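Local structure of protein BCAM1869 (Burkholderia cenocepacia, 4O2H) at residues Leu33-Val36 with Ala37-Leu40; Ser16-Gly19 with Tyr20-Ser24. The protein is an RsaM homolog linked to quorum sensing that self-associates and probably acts as a regulator of transcription. All blocks are in the same frame, centred on the assembly; numbering follows the deposited sequence.

Contact 1 of 2, residues Leu33-Val36 with Ala37-Leu40; sequences LDHV and ASGL
His35 and Ser38 meet through a side-chain hydrogen bond: NE2 of His35 lies 2.7 Å from OG of Ser38. Either atom could be the donor, and at 136° the bond is clearly bent. The hydroxyl comes in at the rim of the imidazole, near its plane, and also lies 3.2 Å from CD2 of His35. With CG of His35 anti to the backbone N (chi1 168°), the ring is swung forward along the chain and brings NE2 within range of a residue three positions on. Ser38 OG is gripped a second time by Thr61 on the neighbouring strand, which fixes the hydroxyl between the two.

Packing surrounds this bond. One face of the imidazole lies over the backbone of Ala37, whose N sits 3.5 Å above the ring plane, offset toward the rim; CE1 of His35 is 3.6 Å from CA of Ala37. Trp63 adds an edge-to-face ring contact to His35, and Ala131 and Ala135 of helix 128-138 also touch its side chain. Val36 and Ala37 pack against Ala37 and Val36 of the second subunit.

In the backbone, both Val36 and Ala37 are hydrogen-bonded to Glu62. The psi of Val36 is far from extended, and the axes of 34-36 and 37-40, which meet within this irregularity, run at 50° to one another. Two consecutive residues set opposite a single one on the antiparallel partner strand define a classic beta bulge, here in strand 34-40, an outermost strand of this chain's four-stranded antiparallel sheet, with the His35 ring folded over it.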
loop_
_atom_site.group_PDB
_atom_site.type_symbol
_atom_site.label_atom_id
_atom_site.label_comp_id
_atom_site.label_asym_id
_atom_site.label_seq_id
_atom_site.Cartn_x
_atom_site.Cartn_y
_atom_site.Cartn_z
ATOM N N LEU A 33 -5.222 7.517 -13.704
ATOM C CA LEU A 33 -5.063 6.612 -12.563
ATOM C C LEU A 33 -6.406 6.216 -11.977
ATOM O O LEU A 33 -7.331 7.024 -11.938
ATOM C CB LEU A 33 -4.199 7.215 -11.459
ATOM C CG LEU A 33 -2.760 7.408 -11.764
ATOM C CD1 LEU A 33 -2.162 8.374 -10.809
ATOM C CD2 LEU A 33 -1.998 6.087 -11.785
ATOM N N ASP A 34 -6.495 4.951 -11.539
ATOM C CA ASP A 34 -7.661 4.354 -10.915
ATOM C C ASP A 34 -7.314 3.937 -9.518
ATOM O O ASP A 34 -6.184 3.514 -9.279
ATOM C CB ASP A 34 -8.128 3.127 -11.713
ATOM C CG ASP A 34 -8.452 3.417 -13.161
ATOM O OD1 ASP A 34 -9.145 4.431 -13.424
ATOM O OD2 ASP A 34 -8.026 2.617 -14.037
ATOM N N HIS A 35 -8.263 4.085 -8.591
ATOM C CA HIS A 35 -8.112 3.673 -7.199
ATOM C C HIS A 35 -8.104 2.149 -7.144
ATOM O O HIS A 35 -8.938 1.515 -7.771
ATOM C CB HIS A 35 -9.245 4.249 -6.311
ATOM C CG HIS A 35 -9.310 3.630 -4.942
ATOM N ND1 HIS A 35 -10.002 2.449 -4.715
ATOM C CD2 HIS A 35 -8.699 3.999 -3.793
ATOM C CE1 HIS A 35 -9.825 2.169 -3.437
ATOM N NE2 HIS A 35 -9.066 3.081 -2.838
ATOM N N VAL A 36 -7.206 1.576 -6.342
ATOM C CA VAL A 36 -7.058 0.124 -6.175
ATOM C C VAL A 36 -7.405 -0.219 -4.732
ATOM O O VAL A 36 -8.222 -1.101 -4.504
ATOM C CB VAL A 36 -5.622 -0.336 -6.561
ATOM C CG1 VAL A 36 -5.439 -1.843 -6.416
ATOM C CG2 VAL A 36 -5.246 0.109 -7.983
ATOM N N ALA A 37 -6.783 0.460 -3.752
ATOM C CA ALA A 37 -7.027 0.136 -2.346
ATOM C C ALA A 37 -6.656 1.278 -1.448
ATOM O O ALA A 37 -5.792 2.072 -1.752
ATOM C CB ALA A 37 -6.263 -1.136 -1.931
ATOM N N SER A 38 -7.363 1.369 -0.342
ATOM C CA SER A 38 -7.195 2.363 0.704
ATOM C C SER A 38 -7.494 1.676 2.024
ATOM O O SER A 38 -8.285 0.742 2.065
ATOM C CB SER A 38 -8.122 3.552 0.472
ATOM O OG SER A 38 -7.836 4.271 -0.718
ATOM N N GLY A 39 -6.832 2.104 3.077
ATOM C CA GLY A 39 -7.057 1.571 4.407
ATOM C C GLY A 39 -6.558 2.514 5.464
ATOM O O GLY A 39 -5.845 3.476 5.171
ATOM N N LEU A 40 -6.978 2.263 6.694
ATOM C CA LEU A 40 -6.586 3.065 7.836
ATOM C C LEU A 40 -5.284 2.539 8.426
ATOM O O LEU A 40 -5.043 1.331 8.384
ATOM C CB LEU A 40 -7.709 3.051 8.905
ATOM C CG LEU A 40 -9.073 3.607 8.429
ATOM C CD1 LEU A 40 -10.075 3.645 9.582
ATOM C CD2 LEU A 40 -8.937 4.998 7.728
#

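Contact 2 of 2, residues Ser16-Gly19 with Tyr20-Ser24; sequences SPDG and YVRLS
The guanidinium of Arg22 meets the carboxylate of Asp18 end-on, edge to edge, with the two planes 28° apart. NH2 of Arg22 donates to OD1 of Asp18 at 2.8 Å, while NH1 of Arg22 reaches OD2 of Asp18 at 3.0 Å. Both bonds are nearly straight, meet the oxygens on their syn sides and lie close to the guanidinium plane, so the paired grip fixes the rotation of both groups. At the same edge Ser16 OG takes a second, weak bond from NH2 of Arg22. Beyond this pair, Asp109 forms a salt bridge with Arg22 NE, so the arginine is held between two acids. The Tyr20 ring also turns an edge to the carboxylate: its CD2 is 3.5 Å from OD2 of Asp18, with the planes 62° apart.

Asp18 CG stands between its backbone N and carbonyl carbon (chi1 73°), which directs the carboxylate back over the turn toward Arg22. The Arg22 chain, extended from CG to NE, comes from the opposite direction.

Backbone bonds close the loop that carries these side chains. Gly19 N donates to Ser16 O, and Ser16 N donates to Tyr20 O at 2.8 Å, arriving from above the carbonyl plane. A water accepts from Arg22 N and is also hydrogen-bonded to Ser16 OG, joining the turn to the start of the strand. Tyr20 packs on Met101 and on Pro42 of the second subunit. The arrangement is a type I beta turn from Ser16 to Gly19, with glycine at its last position, leading into strand 21-24 and clasped by an Asp-Arg salt bridge.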
loop_
_atom_site.group_PDB
_atom_site.type_symbol
_atom_site.label_atom_id
_atom_site.label_comp_id
_atom_site.label_asym_id
_atom_site.label_seq_id
_atom_site.Cartn_x
_atom_site.Cartn_y
_atom_site.Cartn_z
ATOM N N SER A 16 11.783 1.328 -17.680
ATOM C CA SER A 16 13.165 1.447 -18.108
ATOM C C SER A 16 13.984 0.385 -17.346
ATOM O O SER A 16 13.512 -0.071 -16.306
ATOM C CB SER A 16 13.702 2.839 -17.789
ATOM O OG SER A 16 12.965 3.855 -18.439
ATOM N N PRO A 17 15.213 0.001 -17.795
ATOM C CA PRO A 17 15.973 -1.045 -17.073
ATOM C C PRO A 17 16.187 -0.744 -15.577
ATOM O O PRO A 17 16.278 -1.677 -14.785
ATOM C CB PRO A 17 17.320 -1.090 -17.837
ATOM C CG PRO A 17 16.999 -0.634 -19.195
ATOM C CD PRO A 17 15.906 0.407 -19.038
ATOM N N ASP A 18 16.210 0.546 -15.175
ATOM C CA ASP A 18 16.378 0.941 -13.767
ATOM C C ASP A 18 15.038 0.871 -12.982
ATOM O O ASP A 18 15.026 1.171 -11.794
ATOM C CB ASP A 18 17.040 2.335 -13.642
ATOM C CG ASP A 18 16.160 3.529 -14.009
ATOM O OD1 ASP A 18 15.204 3.347 -14.806
ATOM O OD2 ASP A 18 16.443 4.648 -13.513
ATOM N N GLY A 19 13.946 0.431 -13.627
ATOM C CA GLY A 19 12.648 0.228 -12.969
ATOM C C GLY A 19 11.634 1.364 -13.003
ATOM O O GLY A 19 10.527 1.200 -12.494
ATOM N N TYR A 20 11.979 2.516 -13.590
ATOM C CA TYR A 20 11.035 3.637 -13.694
ATOM C C TYR A 20 10.432 3.739 -15.061
ATOM O O TYR A 20 11.129 3.494 -16.045
ATOM C CB TYR A 20 11.713 4.972 -13.366
ATOM C CG TYR A 20 12.206 5.070 -11.944
ATOM C CD1 TYR A 20 11.348 5.444 -10.912
ATOM C CD2 TYR A 20 13.542 4.818 -11.628
ATOM C CE1 TYR A 20 11.812 5.607 -9.606
ATOM C CE2 TYR A 20 14.002 4.903 -10.308
ATOM C CZ TYR A 20 13.129 5.309 -9.304
ATOM O OH TYR A 20 13.554 5.428 -8.010
ATOM N N VAL A 21 9.130 4.095 -15.118
ATOM C CA VAL A 21 8.350 4.431 -16.328
ATOM C C VAL A 21 8.582 5.924 -16.559
ATOM O O VAL A 21 8.193 6.721 -15.708
ATOM C CB VAL A 21 6.825 4.083 -16.184
ATOM C CG1 VAL A 21 6.010 4.627 -17.376
ATOM C CG2 VAL A 21 6.628 2.573 -16.036
ATOM N N ARG A 22 9.247 6.305 -17.652
ATOM C CA ARG A 22 9.588 7.710 -17.902
ATOM C C ARG A 22 8.513 8.421 -18.679
ATOM O O ARG A 22 8.107 7.978 -19.753
ATOM C CB ARG A 22 10.947 7.850 -18.565
ATOM C CG ARG A 22 12.050 7.606 -17.541
ATOM C CD ARG A 22 13.481 7.659 -18.066
ATOM N NE ARG A 22 14.373 7.796 -16.915
ATOM C CZ ARG A 22 14.726 6.796 -16.105
ATOM N NH1 ARG A 22 15.478 7.031 -15.044
ATOM N NH2 ARG A 22 14.320 5.559 -16.349
ATOM N N LEU A 23 7.990 9.499 -18.071
ATOM C CA LEU A 23 6.865 10.260 -18.603
ATOM C C LEU A 23 7.125 11.745 -18.522
ATOM O O LEU A 23 7.599 12.239 -17.493
ATOM C CB LEU A 23 5.582 9.914 -17.799
ATOM C CG LEU A 23 5.068 8.477 -17.803
ATOM C CD1 LEU A 23 3.993 8.299 -16.771
ATOM C CD2 LEU A 23 4.543 8.079 -19.183
ATOM N N SER A 24 6.762 12.466 -19.588
ATOM C CA SER A 24 6.895 13.924 -19.638
ATOM C C SER A 24 5.898 14.601 -18.707
ATOM O O SER A 24 4.893 14.008 -18.318
ATOM C CB SER A 24 6.681 14.440 -21.058
ATOM O OG SER A 24 5.316 14.307 -21.414
HETATM O O HOH W 1 10.158 4.210 -19.431
#

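Contact 2 precedes contact 1 along the chain, and helix 25-29 lies between their strands. Their centres are 23 Å apart, on opposite sides of the centre of the chain, and their nearest atoms are about 8 Å apart, so the two do not touch. They belong to different sheets: strand 21-24 pairs in parallel with strand 100-103, whereas strand 34-40 is an outermost strand, within the chain, of the four-stranded antiparallel sheet. Contact 2 lies at the surface and contact 1 is partly buried. Both nevertheless reach the second subunit, consistent with the self-association of this protein; contact 1 does so through the same residue pair on each chain.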